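Local coordinates for type I site-specific restriction-modification system, R (Restriction) subunit (Vibrio vulnificus, PDB 3H1T), which probably hydrolyses ATP and binds DNA as the motor-bearing restriction subunit of a type I restriction-modification enzyme, of which this fragment holds the first 590 residues, at residues R180-I185 against I203-G208; F216-K221 against L305-E310; A339-E344 against E532-V537; D348-R351 against N355-Y358. One frame throughout, in Å; residues are numbered along the deposited sequence.

Contact 1. Residues R180-I185 against I203-G208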
# COMPACT_ATOMS: atom_id res chain seq x y z
N ARG A 180 -2.96 -8.38 -6.74
CA ARG A 180 -4.28 -7.86 -6.41
C ARG A 180 -4.76 -6.83 -7.44
O ARG A 180 -3.98 -6.32 -8.23
CB ARG A 180 -4.24 -7.25 -5.02
CG ARG A 180 -3.90 -8.26 -3.95
CD ARG A 180 -3.51 -7.59 -2.67
NE ARG A 180 -3.24 -8.55 -1.61
CZ ARG A 180 -2.85 -8.21 -0.38
NH1 ARG A 180 -2.69 -6.93 -0.07
NH2 ARG A 180 -2.62 -9.16 0.53
N TYR A 181 -6.06 -6.54 -7.41
CA TYR A 181 -6.67 -5.59 -8.33
C TYR A 181 -5.99 -4.22 -8.37
O TYR A 181 -5.78 -3.68 -9.45
CB TYR A 181 -8.18 -5.43 -8.04
CG TYR A 181 -8.56 -4.42 -6.98
CD1 TYR A 181 -8.65 -4.77 -5.63
CD2 TYR A 181 -8.82 -3.09 -7.32
CE1 TYR A 181 -8.99 -3.83 -4.66
CE2 TYR A 181 -9.16 -2.14 -6.37
CZ TYR A 181 -9.25 -2.51 -5.04
OH TYR A 181 -9.60 -1.56 -4.10
N TYR A 182 -5.64 -3.66 -7.21
CA TYR A 182 -5.01 -2.34 -7.21
C TYR A 182 -3.57 -2.35 -7.69
O TYR A 182 -3.10 -1.37 -8.26
CB TYR A 182 -5.10 -1.69 -5.83
CG TYR A 182 -4.41 -2.43 -4.72
CD1 TYR A 182 -5.08 -3.43 -4.03
CD2 TYR A 182 -3.09 -2.14 -4.38
CE1 TYR A 182 -4.44 -4.13 -3.00
CE2 TYR A 182 -2.45 -2.84 -3.37
CZ TYR A 182 -3.12 -3.84 -2.68
OH TYR A 182 -2.47 -4.54 -1.69
N GLN A 183 -2.86 -3.46 -7.48
CA GLN A 183 -1.47 -3.56 -7.94
C GLN A 183 -1.47 -3.58 -9.46
O GLN A 183 -0.57 -3.05 -10.12
CB GLN A 183 -0.82 -4.82 -7.40
CG GLN A 183 -0.67 -4.77 -5.90
CD GLN A 183 -0.20 -6.07 -5.27
OE1 GLN A 183 0.31 -6.07 -4.15
NE2 GLN A 183 -0.39 -7.18 -5.97
N GLN A 184 -2.50 -4.21 -10.02
CA GLN A 184 -2.64 -4.29 -11.45
C GLN A 184 -2.92 -2.90 -12.04
O GLN A 184 -2.42 -2.58 -13.11
CB GLN A 184 -3.76 -5.26 -11.81
CG GLN A 184 -3.40 -6.72 -11.61
CD GLN A 184 -4.52 -7.65 -12.01
OE1 GLN A 184 -5.04 -7.55 -13.11
NE2 GLN A 184 -4.90 -8.57 -11.12
N ILE A 185 -3.74 -2.10 -11.35
CA ILE A 185 -4.05 -0.75 -11.81
C ILE A 185 -2.73 0.00 -11.88
O ILE A 185 -2.38 0.59 -12.90
CB ILE A 185 -4.95 0.03 -10.81
CG1 ILE A 185 -6.22 -0.76 -10.51
CG2 ILE A 185 -5.30 1.40 -11.37
CD1 ILE A 185 -6.92 -1.23 -11.72
N ILE A 203 3.47 7.17 -8.17
CA ILE A 203 2.50 6.20 -7.68
C ILE A 203 2.50 6.30 -6.16
O ILE A 203 3.55 6.21 -5.54
CB ILE A 203 2.89 4.77 -8.03
CG1 ILE A 203 3.15 4.65 -9.53
CG2 ILE A 203 1.79 3.83 -7.61
CD1 ILE A 203 3.82 3.36 -9.93
N THR A 204 1.32 6.48 -5.57
CA THR A 204 1.21 6.56 -4.12
C THR A 204 0.48 5.32 -3.61
O THR A 204 -0.65 5.04 -4.02
CB THR A 204 0.43 7.81 -3.67
OG1 THR A 204 1.02 8.97 -4.26
CG2 THR A 204 0.48 7.94 -2.15
N MSE A 205 1.14 4.59 -2.74
CA MSE A 205 0.57 3.38 -2.16
C MSE A 205 0.89 3.34 -0.68
O MSE A 205 2.03 3.54 -0.28
CB MSE A 205 1.15 2.14 -2.84
CG MSE A 205 0.67 1.87 -4.28
SE MSE A 205 1.56 0.30 -5.05
CE MSE A 205 0.37 -1.06 -4.41
N ALA A 206 -0.13 3.09 0.14
CA ALA A 206 0.06 3.01 1.58
C ALA A 206 1.08 1.90 1.88
O ALA A 206 1.12 0.88 1.19
CB ALA A 206 -1.25 2.72 2.26
N THR A 207 1.91 2.12 2.89
CA THR A 207 2.91 1.13 3.25
C THR A 207 2.29 -0.23 3.56
O THR A 207 1.28 -0.33 4.25
CB THR A 207 3.74 1.62 4.46
OG1 THR A 207 4.51 0.53 4.99
CG2 THR A 207 2.86 2.17 5.53
N GLY A 208 2.90 -1.28 3.02
CA GLY A 208 2.40 -2.62 3.26
C GLY A 208 1.36 -3.07 2.25
O GLY A 208 0.62 -4.01 2.51
O HOH W 1 -1.68 -5.63 2.21

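Contact 2. Residues F216-K221 against L305-E310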
# COMPACT_ATOMS: atom_id res chain seq x y z
N PHE A 216 8.33 -4.85 -9.51
CA PHE A 216 8.76 -6.06 -10.23
C PHE A 216 7.99 -6.34 -11.51
O PHE A 216 8.59 -6.59 -12.55
CB PHE A 216 8.66 -7.28 -9.31
CG PHE A 216 8.82 -8.60 -10.02
CD1 PHE A 216 10.07 -9.00 -10.48
CD2 PHE A 216 7.72 -9.44 -10.24
CE1 PHE A 216 10.22 -10.22 -11.15
CE2 PHE A 216 7.85 -10.65 -10.90
CZ PHE A 216 9.10 -11.04 -11.35
N GLN A 217 6.66 -6.28 -11.47
CA GLN A 217 5.87 -6.56 -12.67
C GLN A 217 6.00 -5.51 -13.78
O GLN A 217 5.84 -5.83 -14.95
CB GLN A 217 4.39 -6.78 -12.30
CG GLN A 217 4.14 -7.99 -11.38
CD GLN A 217 4.22 -9.35 -12.09
OE1 GLN A 217 3.91 -10.38 -11.50
NE2 GLN A 217 4.64 -9.36 -13.35
N ILE A 218 6.28 -4.27 -13.42
CA ILE A 218 6.46 -3.24 -14.45
C ILE A 218 7.74 -3.63 -15.20
O ILE A 218 7.78 -3.68 -16.43
CB ILE A 218 6.64 -1.84 -13.83
CG1 ILE A 218 5.33 -1.38 -13.14
CG2 ILE A 218 7.02 -0.84 -14.91
CD1 ILE A 218 5.48 -0.09 -12.32
N SER A 219 8.79 -3.91 -14.42
CA SER A 219 10.09 -4.30 -14.96
C SER A 219 9.96 -5.54 -15.83
O SER A 219 10.46 -5.57 -16.95
CB SER A 219 11.06 -4.60 -13.82
OG SER A 219 11.02 -3.58 -12.84
N TRP A 220 9.28 -6.56 -15.32
CA TRP A 220 9.12 -7.78 -16.09
C TRP A 220 8.37 -7.51 -17.39
O TRP A 220 8.84 -7.90 -18.47
CB TRP A 220 8.41 -8.84 -15.24
CG TRP A 220 8.30 -10.16 -15.92
CD1 TRP A 220 7.20 -10.67 -16.55
CD2 TRP A 220 9.32 -11.16 -16.03
NE1 TRP A 220 7.47 -11.93 -17.03
CE2 TRP A 220 8.76 -12.25 -16.72
CE3 TRP A 220 10.65 -11.24 -15.60
CZ2 TRP A 220 9.48 -13.42 -17.00
CZ3 TRP A 220 11.37 -12.41 -15.87
CH2 TRP A 220 10.78 -13.48 -16.57
N LYS A 221 7.23 -6.83 -17.31
CA LYS A 221 6.45 -6.52 -18.51
C LYS A 221 7.30 -5.86 -19.59
O LYS A 221 7.38 -6.35 -20.72
CB LYS A 221 5.24 -5.63 -18.17
CG LYS A 221 4.02 -6.40 -17.66
CD LYS A 221 2.84 -5.48 -17.32
CE LYS A 221 2.24 -4.81 -18.56
NZ LYS A 221 1.49 -5.75 -19.44
N LEU A 305 15.09 2.87 -17.86
CA LEU A 305 14.16 3.07 -16.77
C LEU A 305 14.79 2.98 -15.39
O LEU A 305 15.71 2.19 -15.16
CB LEU A 305 13.05 2.02 -16.86
CG LEU A 305 11.98 2.10 -15.77
CD1 LEU A 305 11.19 3.37 -15.99
CD2 LEU A 305 11.06 0.88 -15.83
N ILE A 306 14.28 3.80 -14.49
CA ILE A 306 14.71 3.85 -13.11
C ILE A 306 13.46 3.87 -12.24
O ILE A 306 12.55 4.68 -12.47
CB ILE A 306 15.50 5.12 -12.82
CG1 ILE A 306 16.77 5.17 -13.69
CG2 ILE A 306 15.82 5.19 -11.32
CD1 ILE A 306 18.06 5.06 -12.91
N ILE A 307 13.42 3.00 -11.24
CA ILE A 307 12.28 2.94 -10.32
C ILE A 307 12.72 3.21 -8.89
O ILE A 307 13.61 2.54 -8.37
CB ILE A 307 11.58 1.55 -10.42
CG1 ILE A 307 10.91 1.42 -11.80
CG2 ILE A 307 10.51 1.39 -9.33
CD1 ILE A 307 10.42 0.03 -12.15
N ILE A 308 12.12 4.21 -8.26
CA ILE A 308 12.48 4.58 -6.89
C ILE A 308 11.52 4.05 -5.84
O ILE A 308 10.31 4.30 -5.91
CB ILE A 308 12.57 6.11 -6.76
CG1 ILE A 308 13.53 6.64 -7.83
CG2 ILE A 308 13.01 6.49 -5.34
CD1 ILE A 308 13.53 8.12 -7.95
N ASP A 309 12.07 3.32 -4.87
CA ASP A 309 11.30 2.72 -3.79
C ASP A 309 10.47 3.75 -3.03
O ASP A 309 9.28 3.53 -2.81
CB ASP A 309 12.26 2.01 -2.83
CG ASP A 309 11.56 0.99 -1.93
OD1 ASP A 309 11.18 -0.09 -2.45
OD2 ASP A 309 11.40 1.26 -0.71
N GLU A 310 11.10 4.85 -2.61
CA GLU A 310 10.42 5.94 -1.88
C GLU A 310 11.04 7.26 -2.28
O GLU A 310 12.23 7.49 -2.07
CB GLU A 310 10.53 5.77 -0.36
CG GLU A 310 10.06 7.01 0.46
CD GLU A 310 8.59 7.38 0.24
OE1 GLU A 310 7.70 6.55 0.54
OE2 GLU A 310 8.32 8.51 -0.22

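Contact 3. Residues A339-E344 against E532-V537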
# COMPACT_ATOMS: atom_id res chain seq x y z
N ALA A 339 4.80 6.54 -0.21
CA ALA A 339 3.77 5.96 0.65
C ALA A 339 2.84 6.99 1.30
O ALA A 339 1.88 6.63 1.96
CB ALA A 339 4.44 5.09 1.72
N THR A 340 3.13 8.26 1.10
CA THR A 340 2.30 9.31 1.68
C THR A 340 1.78 10.21 0.57
O THR A 340 2.48 10.45 -0.41
CB THR A 340 3.12 10.12 2.72
OG1 THR A 340 4.13 10.87 2.06
CG2 THR A 340 3.83 9.17 3.69
N PRO A 341 0.53 10.69 0.69
CA PRO A 341 -0.07 11.56 -0.33
C PRO A 341 0.44 12.99 -0.23
O PRO A 341 1.15 13.33 0.71
CB PRO A 341 -1.55 11.46 -0.03
CG PRO A 341 -1.55 11.47 1.46
CD PRO A 341 -0.42 10.47 1.79
N LEU A 342 0.10 13.83 -1.20
CA LEU A 342 0.53 15.22 -1.20
C LEU A 342 0.02 15.94 0.03
O LEU A 342 -1.19 16.12 0.20
CB LEU A 342 -0.00 15.96 -2.44
CG LEU A 342 0.77 17.20 -2.90
CD1 LEU A 342 -0.12 18.02 -3.80
CD2 LEU A 342 1.21 18.05 -1.71
N ARG A 343 0.94 16.37 0.89
CA ARG A 343 0.59 17.08 2.12
C ARG A 343 1.57 18.25 2.29
O ARG A 343 2.17 18.69 1.31
CB ARG A 343 0.61 16.13 3.32
CG ARG A 343 -0.45 15.00 3.25
CD ARG A 343 -1.86 15.58 3.32
NE ARG A 343 -2.92 14.57 3.44
CZ ARG A 343 -3.63 14.10 2.42
NH1 ARG A 343 -3.40 14.53 1.18
NH2 ARG A 343 -4.57 13.18 2.62
N GLU A 344 1.78 18.74 3.50
CA GLU A 344 2.67 19.89 3.71
C GLU A 344 4.18 19.70 3.59
O GLU A 344 4.88 20.60 3.10
CB GLU A 344 2.36 20.54 5.04
CG GLU A 344 0.98 21.15 5.10
CD GLU A 344 0.78 22.03 6.31
OE1 GLU A 344 0.91 21.52 7.45
OE2 GLU A 344 0.48 23.22 6.11
N GLU A 532 6.48 11.21 8.52
CA GLU A 532 6.96 10.44 9.66
C GLU A 532 5.80 9.86 10.43
O GLU A 532 5.86 8.72 10.86
CB GLU A 532 7.81 11.31 10.60
CG GLU A 532 8.22 10.59 11.90
CD GLU A 532 9.31 11.31 12.69
OE1 GLU A 532 9.04 12.34 13.33
OE2 GLU A 532 10.46 10.82 12.66
N PHE A 533 4.75 10.63 10.61
CA PHE A 533 3.59 10.15 11.34
C PHE A 533 3.02 8.89 10.69
O PHE A 533 2.78 7.88 11.35
CB PHE A 533 2.50 11.23 11.41
CG PHE A 533 1.29 10.80 12.17
CD1 PHE A 533 1.26 10.86 13.56
CD2 PHE A 533 0.16 10.33 11.50
CE1 PHE A 533 0.12 10.45 14.28
CE2 PHE A 533 -0.99 9.92 12.19
CZ PHE A 533 -1.01 9.98 13.59
N LYS A 534 2.80 8.97 9.38
CA LYS A 534 2.24 7.85 8.63
C LYS A 534 3.14 6.62 8.60
O LYS A 534 2.66 5.50 8.47
CB LYS A 534 1.92 8.28 7.20
CG LYS A 534 0.76 9.27 7.12
CD LYS A 534 0.08 9.24 5.76
CE LYS A 534 -0.88 10.44 5.58
NZ LYS A 534 -2.06 10.45 6.51
N GLN A 535 4.45 6.84 8.70
CA GLN A 535 5.40 5.74 8.73
C GLN A 535 5.27 5.04 10.07
O GLN A 535 5.32 3.81 10.16
CB GLN A 535 6.83 6.25 8.55
CG GLN A 535 7.21 6.62 7.13
CD GLN A 535 8.60 7.22 7.05
OE1 GLN A 535 9.05 7.65 5.98
NE2 GLN A 535 9.29 7.26 8.18
N ILE A 536 5.09 5.83 11.13
CA ILE A 536 4.96 5.29 12.46
C ILE A 536 3.69 4.46 12.52
O ILE A 536 3.73 3.28 12.88
CB ILE A 536 4.94 6.42 13.52
CG1 ILE A 536 6.36 7.00 13.66
CG2 ILE A 536 4.47 5.89 14.85
CD1 ILE A 536 6.44 8.23 14.54
N VAL A 537 2.57 5.07 12.11
CA VAL A 537 1.29 4.37 12.11
C VAL A 537 1.29 3.12 11.21
O VAL A 537 0.60 2.14 11.49
CB VAL A 537 0.16 5.35 11.66
CG1 VAL A 537 -1.16 4.63 11.52
CG2 VAL A 537 0.01 6.45 12.69

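Contact 4. Residues D348-R351 against N355-Y358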
# COMPACT_ATOMS: atom_id res chain seq x y z
N ASP A 348 7.65 18.97 -2.79
CA ASP A 348 8.70 18.83 -3.81
C ASP A 348 8.64 17.50 -4.57
O ASP A 348 9.01 17.42 -5.75
CB ASP A 348 10.09 19.01 -3.19
CG ASP A 348 10.38 20.47 -2.85
OD1 ASP A 348 9.58 21.35 -3.25
OD2 ASP A 348 11.42 20.73 -2.19
N THR A 349 8.17 16.46 -3.90
CA THR A 349 8.05 15.18 -4.57
C THR A 349 6.98 15.22 -5.64
O THR A 349 7.20 14.74 -6.75
CB THR A 349 7.70 14.07 -3.57
OG1 THR A 349 8.88 13.74 -2.84
CG2 THR A 349 7.19 12.83 -4.29
N TYR A 350 5.83 15.80 -5.31
CA TYR A 350 4.74 15.90 -6.27
C TYR A 350 5.01 16.94 -7.34
O TYR A 350 4.33 16.96 -8.37
CB TYR A 350 3.43 16.19 -5.55
CG TYR A 350 2.94 14.98 -4.77
CD1 TYR A 350 3.65 14.50 -3.66
CD2 TYR A 350 1.83 14.25 -5.21
CE1 TYR A 350 3.26 13.32 -3.01
CE2 TYR A 350 1.45 13.08 -4.57
CZ TYR A 350 2.16 12.62 -3.48
OH TYR A 350 1.78 11.44 -2.89
N ARG A 351 6.00 17.80 -7.11
CA ARG A 351 6.39 18.82 -8.07
C ARG A 351 7.35 18.22 -9.09
O ARG A 351 7.27 18.50 -10.28
CB ARG A 351 7.07 20.00 -7.36
CG ARG A 351 6.09 20.94 -6.67
CD ARG A 351 6.77 21.87 -5.68
NE ARG A 351 5.84 22.82 -5.08
CZ ARG A 351 5.91 23.24 -3.82
NH1 ARG A 351 6.89 22.79 -3.04
NH2 ARG A 351 5.01 24.10 -3.34
N ASN A 355 1.54 14.82 -10.52
CA ASN A 355 0.47 14.15 -9.81
C ASN A 355 0.47 12.65 -10.08
O ASN A 355 0.74 12.20 -11.19
CB ASN A 355 -0.87 14.76 -10.18
CG ASN A 355 -1.05 16.13 -9.58
OD1 ASN A 355 -0.66 16.38 -8.43
ND2 ASN A 355 -1.67 17.03 -10.34
N PRO A 356 0.17 11.87 -9.03
CA PRO A 356 0.13 10.41 -9.09
C PRO A 356 -0.79 9.83 -10.17
O PRO A 356 -1.86 10.37 -10.44
CB PRO A 356 -0.32 10.03 -7.68
CG PRO A 356 -1.18 11.21 -7.26
CD PRO A 356 -0.35 12.37 -7.74
N ILE A 357 -0.34 8.75 -10.81
CA ILE A 357 -1.14 8.10 -11.84
C ILE A 357 -2.15 7.17 -11.17
O ILE A 357 -3.13 6.73 -11.78
CB ILE A 357 -0.22 7.33 -12.84
CG1 ILE A 357 0.71 6.36 -12.12
CG2 ILE A 357 0.64 8.33 -13.59
CD1 ILE A 357 0.09 5.05 -11.78
N TYR A 358 -1.91 6.90 -9.89
CA TYR A 358 -2.77 6.06 -9.08
C TYR A 358 -2.43 6.23 -7.60
O TYR A 358 -1.27 6.44 -7.23
CB TYR A 358 -2.62 4.59 -9.48
CG TYR A 358 -3.57 3.66 -8.76
CD1 TYR A 358 -4.94 3.83 -8.87
CD2 TYR A 358 -3.09 2.63 -7.95
CE1 TYR A 358 -5.83 2.97 -8.20
CE2 TYR A 358 -3.97 1.78 -7.28
CZ TYR A 358 -5.33 1.95 -7.41
OH TYR A 358 -6.20 1.10 -6.77

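Contact 1. Residues R180-I185 against I203-G208
Y182 and M205 meet in a buried apolar contact between the start of helix 181-195 and the end of strand 200-205, beside the P-loop of the first RecA-like domain, which probably binds nucleotide. M205 is present as selenomethionine. Its chain leaves the strand extended and then bends at chi3 (87°), which swings CE to the rim of the tyrosine ring, close to the ring plane. M205 CE lies 3.5 Å from Y182 CE2 and 3.6 Å from Y182 CD2, an approach to the ring edge, while the ring is stacked with Y360. A looser touch, 4.1 Å, joins M205 CE to the aliphatic Q183 CG, and V214 and K211 of helix 211-224 also pack on M205.

Polar links run along the far end of the ring. The N-cap residue R180 gives NH1 to Y182 OH (2.9 Å, 154° at the hydrogen), with the oxygen in the guanidinium plane. The same hydroxyl is bonded to T209 O. A water accepts from R180 NH1 at 2.8 Å and donates to G208 O at 2.8 Å. G208 and T209 belong to the sequence ATGTGKT, the Walker A motif or P-loop. Bonds to R180 and T209 hold the Y182 hydroxyl and so limit the turning of its ring beside the selenomethionine, and the chemistry ties the helix start to the P-loop backbone directly and through one water.

Contact 2. Residues F216-K221 against L305-E310
I307 sets CG1 beside its backbone N (chi1 -68°) and continues extended, so that CD1 projects from strand 305-308 to the helix, where S219 holds its OG close to its own backbone N (chi1 -48°) and meets that methyl. The pair S219 OG and I307 CD1 lies 3.7 Å apart, a van der Waals contact; the polar need of the serine is met within its helix, by the carbonyl O of A215. The preceding residue, I218, has its CG2 equally distant from two strand side chains, 4.5 Å from L305 CD2 and 4.5 Å from I307 CD1. These are loose apolar touches, and all four residues are buried. Helix and strand run nearly antiparallel, at 171°, with their axes 10.4 Å apart, the layering of helix on parallel sheet in a RecA-like domain. The helix follows the P-loop, and the strand leads into the sequence DECH at D309 and E310, which matches the Walker B motif (motif II) of superfamily 2 helicases. Strand 305-308 lies between strands 238-242 and 333-338; F333 and I335 of strand 333-338 also pack on L305, while I218 reaches A190 of the adjoining helix 181-195.

Contact 3. Residues A339-E344 against E532-V537
T340 and K534 bring their CA atoms to 7.1 Å where the irregular loop 339-344 passes helix 530-537, joining the two RecA-like domains of the motor. The aliphatic chain of K534 passes obliquely over the loop: near the root, K534 CB faces T340 CG2 at 4.1 Å, and farther out K534 CE comes to 3.8 Å from P341 CD. The chain stays extended up to CE and then turns at chi4 (-65°), directing NZ into salt bridges with D567 and D571. T340 turns its methyl to the lysine, while its OG1 is bonded to N346. R343 lays its guanidinium over the proline, P341 CG standing 3.4 Å above the centre of the R343 guanidinium plane. R343 NH1 donates to L342 O at 2.9 Å, from above the carbonyl plane. The loop opens with the last two residues of the sequence TAT, which matches motif III of superfamily 2 helicases, and the helix enters QIVGRGTR, a match to motif VI. R343 NE and K534 NZ stand 5.2 Å apart, yet both bind D567 OD2. The shared carboxylate would probably offset the like charges, and the domain interface joins packed lysine methylenes to an ionic bridge at the end of the chain.

Contact 4. Residues D348-R351 against N355-Y358
Apolar contact joins Y350 to P356. The proline presents CD to the rim of the tyrosine, near the plane of the ring, at 3.7 Å from Y350 CE2 and 3.8 Å from Y350 CD2; the two side chains cross at about a right angle. Y350 CG sits beside the backbone N (chi1 -72°), and from there the ring reaches back across the turn to the proline although its CB does not head that way. Between the backbones, the CA atoms of Y350 and N355 are 5.8 Å apart, and Y350 O and N355 N stand 4.1 Å from each other. This is the return from helix 347-352 to strand 358-360, the last leg of a beta-alpha-beta crossover that starts at strand 333-338 and steps over strand 200-205 to the edge of the parallel sheet. Hydrogen bonding fixes the far end of the ring, Y350 OH being bonded to T340 O and to T204 OG1. Ionic pairing is confined to the helix surface, where R351 NH1 and D348 OD1 make a salt bridge at 3.1 Å, the oxygen lying in the guanidinium plane; both residues are exposed and touch a crystal neighbour.

Contacts 1, 2 and 4 lie within the first RecA-like domain, and contact 3 joins that domain to the second. The centres of contacts 1 and 2 are about 13 Å apart, linked along the chain by strand 200-205, the P-loop and helix 211-224. Motifs II and III meet where E310 OE1 of contact 2 is bonded to A339 N of contact 3 at 3.0 Å. Contact 1 approaches the same loop, with M205 O 3.5 Å from A339 CB. T204 N bonds Y358 O at 3.1 Å, pairing contact 1 with contact 4 in the sheet. The P-loop and the DECH sequence thus lie close to the domain interface, as in related helicases, where ATP binds between these motifs; the same is probable here.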